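Local coordinates for putative hemin transport system, substrate-binding protein (Burkholderia cenocepacia J2315, PDB 5GIZ), which binds heme in the periplasm and probably delivers it to a membrane-bound ABC transporter for heme uptake, at residues A[68-73]-A[88-93]; A[73-78]-A[95-100]; A[142-147]-A[265-270]; A[206-211]-A[239-244]. All blocks are in the same frame, centred on the assembly; numbering follows the deposited sequence. Where two conformers were deposited one is given.

Interaction 1: A[68-73]-A[88-93]; sequences DLVLAS and AGVTVT
Val70 and Val92 sit opposite each other in two parallel strands, 69-72 and 91-93, whose axes come within 4.8 Å and diverge by only 20°. Val70 spends both of its backbone polar groups on this neighbour: its N donates to Thr91 O (2.9 Å), and its O accepts from Thr93 N (2.9 Å, 169° at the hydrogen). Two residues on, Ala72 N donates to Thr93 O at 2.9 Å. A CA-H...O contact between Val92 CA and Val70 O (3.4 Å) lies beside these bonds. The two strands are the ends of a beta-alpha-beta unit with helix 79-87 as the crossover. In the four-stranded parallel sheet of this lobe, 91-94 is an outermost strand and 69-72 lies between it and 6-11. Val70, Ala72 and Val92 share one face, and Val85 of the crossover helix packs on Val92 and on nearby Val90. Val70 points CG2 back beside its own backbone N, where it meets Val90 CG1 at 3.9 Å, the two side chains crossing at about a right angle. Ala72 CB touches Val92 CG1. Leu69, Leu71, Thr91 and Thr93 occupy the other face. With CG anti to its backbone N (chi1 173°), Leu69 swings CD1 across to Thr91 CG2 at 3.7 Å, and the same methyl lies 3.9 Å from Thr93 OG1.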
loop_
_atom_site.group_PDB
_atom_site.type_symbol
_atom_site.label_atom_id
_atom_site.label_comp_id
_atom_site.label_asym_id
_atom_site.label_seq_id
_atom_site.Cartn_x
_atom_site.Cartn_y
_atom_site.Cartn_z
ATOM N N ASP A 68 -7.834 -20.485 -12.890
ATOM C CA ASP A 68 -9.283 -20.570 -12.844
ATOM C C ASP A 68 -9.918 -19.254 -12.405
ATOM O O ASP A 68 -11.094 -18.982 -12.700
ATOM C CB ASP A 68 -9.710 -21.644 -11.839
ATOM C CG ASP A 68 -9.238 -23.002 -12.229
ATOM O OD1 ASP A 68 -9.389 -23.394 -13.448
ATOM O OD2 ASP A 68 -8.599 -23.704 -11.416
ATOM N N LEU A 69 -9.140 -18.452 -11.667
ATOM C CA LEU A 69 -9.651 -17.195 -11.110
ATOM C C LEU A 69 -8.518 -16.210 -10.956
ATOM O O LEU A 69 -7.446 -16.602 -10.572
ATOM C CB LEU A 69 -10.264 -17.509 -9.758
ATOM C CG LEU A 69 -10.735 -16.356 -8.872
ATOM C CD1 LEU A 69 -11.860 -15.576 -9.528
ATOM C CD2 LEU A 69 -11.161 -16.873 -7.500
ATOM N N VAL A 70 -8.786 -14.936 -11.219
ATOM C CA VAL A 70 -7.889 -13.838 -10.988
ATOM C C VAL A 70 -8.589 -12.863 -10.029
ATOM O O VAL A 70 -9.695 -12.422 -10.304
ATOM C CB VAL A 70 -7.516 -13.094 -12.302
ATOM C CG1 VAL A 70 -6.720 -11.840 -12.005
ATOM C CG2 VAL A 70 -6.815 -14.010 -13.295
ATOM N N LEU A 71 -7.939 -12.542 -8.932
ATOM C CA LEU A 71 -8.342 -11.490 -8.044
ATOM C C LEU A 71 -7.508 -10.290 -8.374
ATOM O O LEU A 71 -6.284 -10.345 -8.277
ATOM C CB LEU A 71 -8.109 -11.894 -6.591
ATOM C CG LEU A 71 -8.707 -13.255 -6.188
ATOM C CD1 LEU A 71 -8.239 -13.590 -4.748
ATOM C CD2 LEU A 71 -10.181 -13.270 -6.368
ATOM N N ALA A 72 -8.166 -9.213 -8.796
ATOM C CA ALA A 72 -7.471 -8.067 -9.328
ATOM C C ALA A 72 -7.759 -6.794 -8.601
ATOM O O ALA A 72 -8.929 -6.444 -8.340
ATOM C CB ALA A 72 -7.828 -7.882 -10.804
ATOM N N SER A 73 -6.699 -6.081 -8.287
ATOM C CA SER A 73 -6.848 -4.801 -7.613
ATOM C C SER A 73 -7.388 -3.813 -8.628
ATOM O O SER A 73 -7.327 -4.020 -9.864
ATOM C CB SER A 73 -5.502 -4.346 -7.098
ATOM O OG SER A 73 -4.719 -4.055 -8.209
ATOM N N ALA A 88 -10.422 -15.270 -22.618
ATOM C CA ALA A 88 -9.980 -16.677 -22.607
ATOM C C ALA A 88 -10.842 -17.524 -21.662
ATOM O O ALA A 88 -10.588 -18.722 -21.464
ATOM C CB ALA A 88 -8.520 -16.770 -22.180
ATOM N N GLY A 89 -11.825 -16.903 -21.042
ATOM C CA GLY A 89 -12.778 -17.601 -20.193
ATOM C C GLY A 89 -12.441 -17.625 -18.727
ATOM O O GLY A 89 -13.114 -18.279 -17.938
ATOM N N VAL A 90 -11.437 -16.835 -18.340
ATOM C CA VAL A 90 -11.011 -16.778 -16.939
ATOM C C VAL A 90 -11.860 -15.729 -16.223
ATOM O O VAL A 90 -12.037 -14.625 -16.723
ATOM C CB VAL A 90 -9.510 -16.428 -16.861
ATOM C CG1 VAL A 90 -9.048 -16.344 -15.414
ATOM C CG2 VAL A 90 -8.684 -17.453 -17.609
ATOM N N THR A 91 -12.347 -16.086 -15.050
ATOM C CA THR A 91 -13.062 -15.181 -14.172
ATOM C C THR A 91 -12.077 -14.191 -13.560
ATOM O O THR A 91 -11.060 -14.570 -12.982
ATOM C CB THR A 91 -13.795 -15.940 -13.035
ATOM O OG1 THR A 91 -14.762 -16.825 -13.654
ATOM C CG2 THR A 91 -14.515 -14.968 -12.032
ATOM N N VAL A 92 -12.404 -12.912 -13.647
ATOM C CA VAL A 92 -11.581 -11.884 -13.088
ATOM C C VAL A 92 -12.500 -11.094 -12.155
ATOM O O VAL A 92 -13.548 -10.534 -12.601
ATOM C CB VAL A 92 -10.999 -10.946 -14.151
ATOM C CG1 VAL A 92 -10.264 -9.800 -13.500
ATOM C CG2 VAL A 92 -10.113 -11.675 -15.149
ATOM N N THR A 93 -12.192 -11.082 -10.872
ATOM C CA THR A 93 -12.972 -10.361 -9.877
ATOM C C THR A 93 -12.123 -9.200 -9.428
ATOM O O THR A 93 -11.010 -9.355 -8.927
ATOM C CB THR A 93 -13.362 -11.312 -8.754
ATOM O OG1 THR A 93 -14.133 -12.400 -9.341
ATOM C CG2 THR A 93 -14.137 -10.620 -7.653
HETATM O O HOH W 1 -12.482 -18.996 -14.673
#

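Interaction 2: A[73-78]-A[95-100]; sequences SAEAGP and FDERHD
The carboxylates of Glu75 and Glu97 come together obliquely, their planes turned 49° apart. Glu75 OE2 lies 3.9 Å from Glu97 CG, the methylene standing out of the Glu75 carboxylate plane. They belong to the loops that leave the C-terminal ends of neighbouring parallel strands 69-72 and 91-94, the end of the sheet nearest the heme-binding residues; the first loop opens with a type I beta turn from Ser73 to Ala76. A water joins the two groups, donating to Glu75 OE1 (2.9 Å) and to Glu97 OE1 (2.8 Å), while Lys107 forms a salt bridge to the same Glu97 oxygen. Water and lysine together would ease the repulsion between two acids whose nearest oxygens, Glu75 OE2 and Glu97 OE1, are 4.5 Å apart. The third flat group, the ring of Phe95, leads away from 73-78 and packs among Leu15 and Val111 of helices 13-23 and 101-114. Its backbone stays in the contact: Phe95 O lies 3.5 Å from Ala74 CB, and that methyl also rests on Glu97 CB at 4.1 Å. Ala74 N gives its hydrogen to a second water. Ser73 and Glu75 both touch Gln54, a heme-binding residue, and His99 reaches Ala171, another, which is consistent with the two loops bordering the heme pocket. Glu97 CG lies anti to the backbone N (chi1 178°) and the chain then bends, which leaves OE2 to take His99 N on its anti lone pair at 2.9 Å.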
loop_
_atom_site.group_PDB
_atom_site.type_symbol
_atom_site.label_atom_id
_atom_site.label_comp_id
_atom_site.label_asym_id
_atom_site.label_seq_id
_atom_site.Cartn_x
_atom_site.Cartn_y
_atom_site.Cartn_z
ATOM N N SER A 73 -6.699 -6.081 -8.287
ATOM C CA SER A 73 -6.848 -4.801 -7.613
ATOM C C SER A 73 -7.388 -3.813 -8.628
ATOM O O SER A 73 -7.327 -4.020 -9.864
ATOM C CB SER A 73 -5.502 -4.346 -7.098
ATOM O OG SER A 73 -4.719 -4.055 -8.209
ATOM N N ALA A 74 -7.790 -2.672 -8.079
ATOM C CA ALA A 74 -8.273 -1.550 -8.876
ATOM C C ALA A 74 -7.227 -1.084 -9.891
ATOM O O ALA A 74 -7.568 -0.609 -10.953
ATOM C CB ALA A 74 -8.662 -0.403 -7.933
ATOM N N GLU A 75 -5.962 -1.252 -9.555
ATOM C CA GLU A 75 -4.835 -0.781 -10.361
ATOM C C GLU A 75 -4.416 -1.746 -11.504
ATOM O O GLU A 75 -3.646 -1.385 -12.422
ATOM C CB GLU A 75 -3.677 -0.476 -9.389
ATOM C CG GLU A 75 -4.016 0.607 -8.336
ATOM C CD GLU A 75 -4.469 0.109 -6.940
ATOM O OE1 GLU A 75 -4.840 -1.061 -6.746
ATOM O OE2 GLU A 75 -4.471 0.925 -5.985
ATOM N N ALA A 76 -4.936 -2.975 -11.493
ATOM C CA ALA A 76 -4.544 -3.995 -12.482
ATOM C C ALA A 76 -4.875 -3.592 -13.930
ATOM O O ALA A 76 -5.963 -3.149 -14.200
ATOM C CB ALA A 76 -5.223 -5.311 -12.140
ATOM N N GLY A 77 -3.917 -3.740 -14.828
ATOM C CA GLY A 77 -4.063 -3.347 -16.218
ATOM C C GLY A 77 -2.881 -3.738 -17.072
ATOM O O GLY A 77 -1.995 -4.450 -16.617
ATOM N N PRO A 78 -2.848 -3.298 -18.342
ATOM C CA PRO A 78 -3.770 -2.317 -18.891
ATOM C C PRO A 78 -5.087 -2.953 -19.261
ATOM O O PRO A 78 -5.224 -4.172 -19.237
ATOM C CB PRO A 78 -3.030 -1.826 -20.144
ATOM C CG PRO A 78 -2.266 -2.986 -20.596
ATOM C CD PRO A 78 -1.825 -3.694 -19.325
ATOM N N PHE A 95 -11.461 -5.555 -7.326
ATOM C CA PHE A 95 -11.704 -4.944 -6.020
ATOM C C PHE A 95 -11.576 -3.434 -6.127
ATOM O O PHE A 95 -10.890 -2.917 -7.000
ATOM C CB PHE A 95 -10.719 -5.578 -4.991
ATOM C CG PHE A 95 -11.034 -7.014 -4.727
ATOM C CD1 PHE A 95 -10.609 -8.006 -5.593
ATOM C CD2 PHE A 95 -11.808 -7.395 -3.644
ATOM C CE1 PHE A 95 -10.958 -9.350 -5.433
ATOM C CE2 PHE A 95 -12.173 -8.726 -3.482
ATOM C CZ PHE A 95 -11.730 -9.719 -4.356
ATOM N N ASP A 96 -12.200 -2.712 -5.208
ATOM C CA ASP A 96 -12.034 -1.257 -5.202
ATOM C C ASP A 96 -10.933 -0.895 -4.224
ATOM O O ASP A 96 -10.486 -1.725 -3.443
ATOM C CB ASP A 96 -13.316 -0.523 -4.817
ATOM C CG ASP A 96 -14.442 -0.769 -5.777
ATOM O OD1 ASP A 96 -14.311 -0.472 -7.000
ATOM O OD2 ASP A 96 -15.477 -1.259 -5.283
ATOM N N GLU A 97 -10.479 0.338 -4.337
ATOM C CA GLU A 97 -9.480 0.913 -3.466
ATOM C C GLU A 97 -9.949 2.327 -3.108
ATOM O O GLU A 97 -10.050 3.200 -3.996
ATOM C CB GLU A 97 -8.123 0.996 -4.135
ATOM C CG GLU A 97 -7.135 1.647 -3.198
ATOM C CD GLU A 97 -6.958 0.844 -1.916
ATOM O OE1 GLU A 97 -6.211 -0.166 -2.008
ATOM O OE2 GLU A 97 -7.499 1.213 -0.844
ATOM N N ARG A 98 -10.265 2.522 -1.837
ATOM C CA ARG A 98 -10.660 3.830 -1.361
ATOM C C ARG A 98 -9.732 4.420 -0.293
ATOM O O ARG A 98 -9.985 5.494 0.282
ATOM C CB ARG A 98 -12.047 3.715 -0.829
ATOM C CG ARG A 98 -12.924 2.915 -1.803
ATOM C CD ARG A 98 -14.301 3.375 -1.714
ATOM N NE ARG A 98 -15.204 2.672 -2.639
ATOM C CZ ARG A 98 -15.830 3.221 -3.663
ATOM N NH1 ARG A 98 -15.698 4.505 -3.961
ATOM N NH2 ARG A 98 -16.653 2.472 -4.368
ATOM N N HIS A 99 -8.645 3.727 -0.047
ATOM C CA HIS A 99 -7.660 4.215 0.950
ATOM C C HIS A 99 -8.238 4.519 2.306
ATOM O O HIS A 99 -7.964 5.542 2.901
ATOM C CB HIS A 99 -6.935 5.457 0.435
ATOM C CG HIS A 99 -6.263 5.242 -0.868
ATOM N ND1 HIS A 99 -6.425 6.092 -1.939
ATOM C CD2 HIS A 99 -5.429 4.264 -1.280
ATOM C CE1 HIS A 99 -5.731 5.630 -2.957
ATOM N NE2 HIS A 99 -5.119 4.525 -2.587
ATOM N N ASP A 100 -9.041 3.605 2.796
ATOM C CA ASP A 100 -9.527 3.665 4.134
ATOM C C ASP A 100 -9.704 2.263 4.720
ATOM O O ASP A 100 -9.567 1.225 4.038
ATOM C CB ASP A 100 -10.795 4.571 4.229
ATOM C CG ASP A 100 -12.051 4.021 3.564
ATOM O OD1 ASP A 100 -12.142 2.825 3.240
ATOM O OD2 ASP A 100 -12.954 4.874 3.349
HETATM O O HOH W 2 -8.343 -3.080 -4.963
HETATM O O HOH W 3 -6.093 -1.800 -4.232
#

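Interaction 3: A[142-147]-A[265-270]; sequences RVPGGA and RLSDAL
Pro144 presses its ring against Leu266, Ser267 and Leu270, seating a type II beta turn (Val143 to Gly146) on the C-terminal end of helix 255-269. The turn belongs to the loop between helix 118-141 and strand 151-159, so the contact joins the entry to the C-terminal lobe with the last helix of the chain. The apolar part is made by the proline: its CB lies 4.0 Å from Leu266 CB and 4.1 Å from Leu270 CD1. Beyond, Leu266 and Leu270 rest on Val206, and Pro150 touches both Pro144 and Leu270. Ser267 meets the ring too, OG standing 3.5 Å from Pro144 CG. Its chi1 of -63° keeps that oxygen beside the backbone N, where it bonds His263 O one turn back. No direct hydrogen bond joins the two segments; water makes the polar links. One molecule donates to Arg142 O and, at 2.7 Å, to Ser267 OG; Arg142 O also accepts a hydrogen bond from His263 NE2. A second water accepts a hydrogen bond from Gly145 N at 2.8 Å and lies close to Ser267 O, with several acceptors competing for its protons. Gly145, at a phi of 90°, has no side chain and lets the turn settle against Leu270 CB. Just past the helix end is a CA-H...O contact: Gly145 CA approaches Leu270 O at 3.5 Å, the angle at the hydrogen 165°.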
loop_
_atom_site.group_PDB
_atom_site.type_symbol
_atom_site.label_atom_id
_atom_site.label_comp_id
_atom_site.label_asym_id
_atom_site.label_seq_id
_atom_site.Cartn_x
_atom_site.Cartn_y
_atom_site.Cartn_z
ATOM N N ARG A 142 -1.322 9.757 22.119
ATOM C CA ARG A 142 -0.437 10.879 22.027
ATOM C C ARG A 142 -0.155 11.271 20.574
ATOM O O ARG A 142 0.242 10.443 19.748
ATOM C CB ARG A 142 0.850 10.533 22.753
ATOM C CG ARG A 142 1.657 11.716 23.176
ATOM C CD ARG A 142 2.888 11.267 23.949
ATOM N NE ARG A 142 2.571 10.553 25.200
ATOM C CZ ARG A 142 2.438 11.112 26.401
ATOM N NH1 ARG A 142 2.574 12.427 26.576
ATOM N NH2 ARG A 142 2.166 10.342 27.446
ATOM N N VAL A 143 -0.315 12.555 20.308
ATOM C CA VAL A 143 -0.025 13.106 18.987
ATOM C C VAL A 143 1.488 13.125 18.823
ATOM O O VAL A 143 2.212 13.556 19.721
ATOM C CB VAL A 143 -0.560 14.550 18.888
ATOM C CG1 VAL A 143 -0.322 15.148 17.522
ATOM C CG2 VAL A 143 -2.054 14.598 19.237
ATOM N N PRO A 144 2.001 12.651 17.687
ATOM C CA PRO A 144 3.450 12.778 17.418
ATOM C C PRO A 144 3.899 14.235 17.595
ATOM O O PRO A 144 3.322 15.135 16.966
ATOM C CB PRO A 144 3.586 12.304 15.978
ATOM C CG PRO A 144 2.444 11.302 15.843
ATOM C CD PRO A 144 1.314 11.976 16.585
ATOM N N GLY A 145 4.926 14.450 18.422
ATOM C CA GLY A 145 5.365 15.794 18.743
ATOM C C GLY A 145 4.723 16.452 19.931
ATOM O O GLY A 145 5.187 17.512 20.376
ATOM N N GLY A 146 3.645 15.854 20.408
ATOM C CA GLY A 146 2.984 16.256 21.655
ATOM C C GLY A 146 2.140 17.497 21.614
ATOM O O GLY A 146 1.780 18.036 22.680
ATOM N N ALA A 147 1.818 17.992 20.440
ATOM C CA ALA A 147 1.052 19.230 20.299
ATOM C C ALA A 147 -0.030 18.991 19.256
ATOM O O ALA A 147 -0.780 18.041 19.385
ATOM C CB ALA A 147 1.956 20.373 19.895
ATOM N N ARG A 265 7.115 5.848 14.456
ATOM C CA ARG A 265 8.234 6.490 13.771
ATOM C C ARG A 265 8.164 8.010 13.724
ATOM O O ARG A 265 9.150 8.749 13.948
ATOM C CB ARG A 265 8.503 5.903 12.379
ATOM C CG ARG A 265 8.849 4.400 12.436
ATOM C CD ARG A 265 9.346 3.867 11.096
ATOM N NE ARG A 265 9.608 2.466 11.279
ATOM C CZ ARG A 265 10.357 1.710 10.490
ATOM N NH1 ARG A 265 10.947 2.192 9.399
ATOM N NH2 ARG A 265 10.543 0.488 10.833
ATOM N N LEU A 266 6.957 8.499 13.534
ATOM C CA LEU A 266 6.772 9.951 13.516
ATOM C C LEU A 266 6.987 10.479 14.945
ATOM O O LEU A 266 7.582 11.560 15.125
ATOM C CB LEU A 266 5.362 10.303 13.069
ATOM C CG LEU A 266 5.023 10.059 11.607
ATOM C CD1 LEU A 266 3.598 10.454 11.347
ATOM C CD2 LEU A 266 5.870 10.886 10.660
ATOM N N SER A 267 6.514 9.732 15.936
ATOM C CA SER A 267 6.638 10.111 17.337
ATOM C C SER A 267 8.101 10.157 17.790
ATOM O O SER A 267 8.540 11.087 18.516
ATOM C CB SER A 267 5.826 9.204 18.245
ATOM O OG SER A 267 4.455 9.342 17.919
ATOM N N ASP A 268 8.884 9.150 17.374
ATOM C CA ASP A 268 10.304 9.149 17.668
ATOM C C ASP A 268 10.951 10.346 16.982
ATOM O O ASP A 268 11.798 11.063 17.571
ATOM C CB ASP A 268 10.934 7.849 17.132
ATOM C CG ASP A 268 10.710 6.606 18.022
ATOM O OD1 ASP A 268 10.158 6.697 19.130
ATOM O OD2 ASP A 268 11.145 5.523 17.562
ATOM N N ALA A 269 10.588 10.573 15.714
ATOM C CA ALA A 269 11.197 11.635 14.957
ATOM C C ALA A 269 10.949 13.018 15.564
ATOM O O ALA A 269 11.823 13.879 15.460
ATOM C CB ALA A 269 10.726 11.648 13.532
ATOM N N LEU A 270 9.798 13.169 16.199
ATOM C CA LEU A 270 9.413 14.417 16.835
ATOM C C LEU A 270 9.512 14.391 18.358
ATOM O O LEU A 270 8.772 15.074 19.078
ATOM C CB LEU A 270 7.990 14.758 16.420
ATOM C CG LEU A 270 7.832 15.086 14.927
ATOM C CD1 LEU A 270 6.376 14.973 14.458
ATOM C CD2 LEU A 270 8.381 16.489 14.661
HETATM O O HOH W 4 3.250 9.776 20.267
HETATM O O HOH W 5 6.648 12.658 19.807
#

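Interaction 4: A[206-211]-A[239-244]; sequences VVLISD and RVVSLD
From CB, Arg239 extends back past the start of strand 206-210, crossing the side chain of Val206 at about a right angle: its CG lies 4.1 Å from Val206 CG2 and its CD 3.7 Å from the same methyl. The chain bends about CG-CD (chi3 -77°), which sends NE to a weak hydrogen bond with Ala269 O and NH1 to Asp205 O. Strands 206-210 and 240-243 are neighbours in the mixed sheet of the C-terminal lobe, their directions 23° apart, and 206-210 also pairs with strand 151-159 on its other edge. Five backbone bonds lace them together. Arg239 O takes Val207 N, Val207 O takes Val241 N at 2.9 Å, Val241 O takes Ile209 N, Ile209 O takes Leu243 N, and Leu243 O takes Asp211 N. In the last, the donor stands 59° out of the carbonyl plane, at the point where the first strand gives way to a helix. Val206, Leu208 and Val241 turn to the face covered by helix 255-269; there Leu208 CD1 meets Val241 CG1 at 3.6 Å and Val206 CG1 meets Val241 CG2 at 3.8 Å. Val240 and Ile209 lie under Leu223 of helix 220-225 on the other face. Ser210 and Asp244 each cap the helix that follows, through Gly213 N and Phe247 N. Where the strands end, a water bridges two acids, donating to Asp211 OD2 at 2.9 Å and to Asp244 OD1 at 2.8 Å.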
loop_
_atom_site.group_PDB
_atom_site.type_symbol
_atom_site.label_atom_id
_atom_site.label_comp_id
_atom_site.label_asym_id
_atom_site.label_seq_id
_atom_site.Cartn_x
_atom_site.Cartn_y
_atom_site.Cartn_z
ATOM N N VAL A 206 8.192 16.703 8.958
ATOM C CA VAL A 206 8.862 15.412 8.722
ATOM C C VAL A 206 8.736 15.094 7.259
ATOM O O VAL A 206 7.693 15.387 6.642
ATOM C CB VAL A 206 8.175 14.246 9.488
ATOM C CG1 VAL A 206 8.913 12.879 9.355
ATOM C CG2 VAL A 206 8.040 14.562 10.973
ATOM N N VAL A 207 9.776 14.554 6.664
ATOM C CA VAL A 207 9.679 13.974 5.343
ATOM C C VAL A 207 9.575 12.462 5.481
ATOM O O VAL A 207 10.437 11.812 6.066
ATOM C CB VAL A 207 10.905 14.305 4.493
ATOM C CG1 VAL A 207 10.806 13.648 3.160
ATOM C CG2 VAL A 207 11.110 15.816 4.367
ATOM N N LEU A 208 8.525 11.910 4.888
ATOM C CA LEU A 208 8.233 10.499 4.854
ATOM C C LEU A 208 8.505 10.030 3.435
ATOM O O LEU A 208 8.136 10.677 2.465
ATOM C CB LEU A 208 6.762 10.273 5.171
ATOM C CG LEU A 208 6.232 8.837 5.203
ATOM C CD1 LEU A 208 6.931 8.036 6.309
ATOM C CD2 LEU A 208 4.712 8.845 5.402
ATOM N N ILE A 209 9.150 8.896 3.337
ATOM C CA ILE A 209 9.538 8.326 2.039
ATOM C C ILE A 209 9.558 6.815 2.166
ATOM O O ILE A 209 9.827 6.252 3.239
ATOM C CB ILE A 209 10.901 8.914 1.597
ATOM C CG1 ILE A 209 11.228 8.557 0.151
ATOM C CG2 ILE A 209 12.002 8.484 2.507
ATOM C CD1 ILE A 209 12.432 9.322 -0.349
ATOM N N SER A 210 9.303 6.109 1.075
ATOM C CA SER A 210 9.472 4.677 1.130
ATOM C C SER A 210 10.971 4.309 1.130
ATOM O O SER A 210 11.814 5.075 0.666
ATOM C CB SER A 210 8.755 3.948 0.005
ATOM O OG SER A 210 9.370 4.253 -1.234
ATOM N N ASP A 211 11.239 3.099 1.615
ATOM C CA ASP A 211 12.593 2.548 1.536
ATOM C C ASP A 211 13.096 2.616 0.115
ATOM O O ASP A 211 14.272 3.025 -0.111
ATOM C CB ASP A 211 12.660 1.084 1.975
ATOM C CG ASP A 211 12.285 0.881 3.421
ATOM O OD1 ASP A 211 12.076 1.899 4.116
ATOM O OD2 ASP A 211 12.193 -0.305 3.846
ATOM N N ARG A 239 14.844 15.640 9.689
ATOM C CA ARG A 239 13.806 14.699 10.166
ATOM C C ARG A 239 13.150 13.904 9.031
ATOM O O ARG A 239 12.365 14.421 8.251
ATOM C CB ARG A 239 12.753 15.482 10.907
ATOM C CG ARG A 239 12.005 14.747 11.928
ATOM C CD ARG A 239 11.124 15.748 12.663
ATOM N NE ARG A 239 11.731 16.625 13.659
ATOM C CZ ARG A 239 11.532 17.950 13.756
ATOM N NH1 ARG A 239 10.831 18.647 12.835
ATOM N NH2 ARG A 239 12.046 18.647 14.791
ATOM N N VAL A 240 13.614 12.678 8.904
ATOM C CA VAL A 240 13.240 11.757 7.844
ATOM C C VAL A 240 12.745 10.475 8.458
ATOM O O VAL A 240 13.390 9.946 9.386
ATOM C CB VAL A 240 14.490 11.460 6.964
ATOM C CG1 VAL A 240 14.188 10.453 5.869
ATOM C CG2 VAL A 240 15.034 12.752 6.381
ATOM N N VAL A 241 11.644 9.935 7.915
ATOM C CA VAL A 241 11.148 8.608 8.268
ATOM C C VAL A 241 10.999 7.793 6.995
ATOM O O VAL A 241 10.405 8.262 6.025
ATOM C CB VAL A 241 9.768 8.680 8.935
ATOM C CG1 VAL A 241 9.145 7.318 9.078
ATOM C CG2 VAL A 241 9.938 9.347 10.303
ATOM N N SER A 242 11.556 6.594 7.005
ATOM C CA SER A 242 11.362 5.651 5.895
ATOM C C SER A 242 10.541 4.461 6.359
ATOM O O SER A 242 10.600 4.095 7.537
ATOM C CB SER A 242 12.715 5.225 5.307
ATOM O OG SER A 242 13.530 4.575 6.239
ATOM N N LEU A 243 9.806 3.859 5.427
ATOM C CA LEU A 243 9.153 2.595 5.637
ATOM C C LEU A 243 9.028 1.894 4.267
ATOM O O LEU A 243 8.924 2.537 3.231
ATOM C CB LEU A 243 7.791 2.789 6.362
ATOM C CG LEU A 243 7.138 1.533 6.927
ATOM C CD1 LEU A 243 7.964 0.904 8.027
ATOM C CD2 LEU A 243 5.774 1.861 7.490
ATOM N N ASP A 244 8.987 0.594 4.303
ATOM C CA ASP A 244 8.756 -0.192 3.091
ATOM C C ASP A 244 7.483 0.189 2.380
ATOM O O ASP A 244 6.462 0.351 3.039
ATOM C CB ASP A 244 8.704 -1.645 3.536
ATOM C CG ASP A 244 8.276 -2.561 2.498
ATOM O OD1 ASP A 244 9.131 -2.988 1.647
ATOM O OD2 ASP A 244 7.114 -2.926 2.487
HETATM O O HOH W 6 12.607 1.794 6.681
HETATM O O HOH W 7 11.857 -2.403 1.925
#

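From the N terminus, interaction 1 closes the short loop over helix 79-87, and interaction 2 crosses it: its segment 73-78 starts at Ser73, the last residue of 68-73, and runs into that loop, while its partner 95-100 lies beyond. Together they carry the sheet of the N-terminal lobe from its strands into the loops beside the heme site. Helices 101-114 and 118-141 follow before interaction 3 opens, to close at the last helix. Interaction 4 nests within that long loop; the two touch where Arg265 NH1 reaches Ser242 O at 2.7 Å. Interaction 1 pairs two parallel strands within the N-terminal lobe and interaction 4 two within the C-terminal lobe, their centres about 35 Å apart.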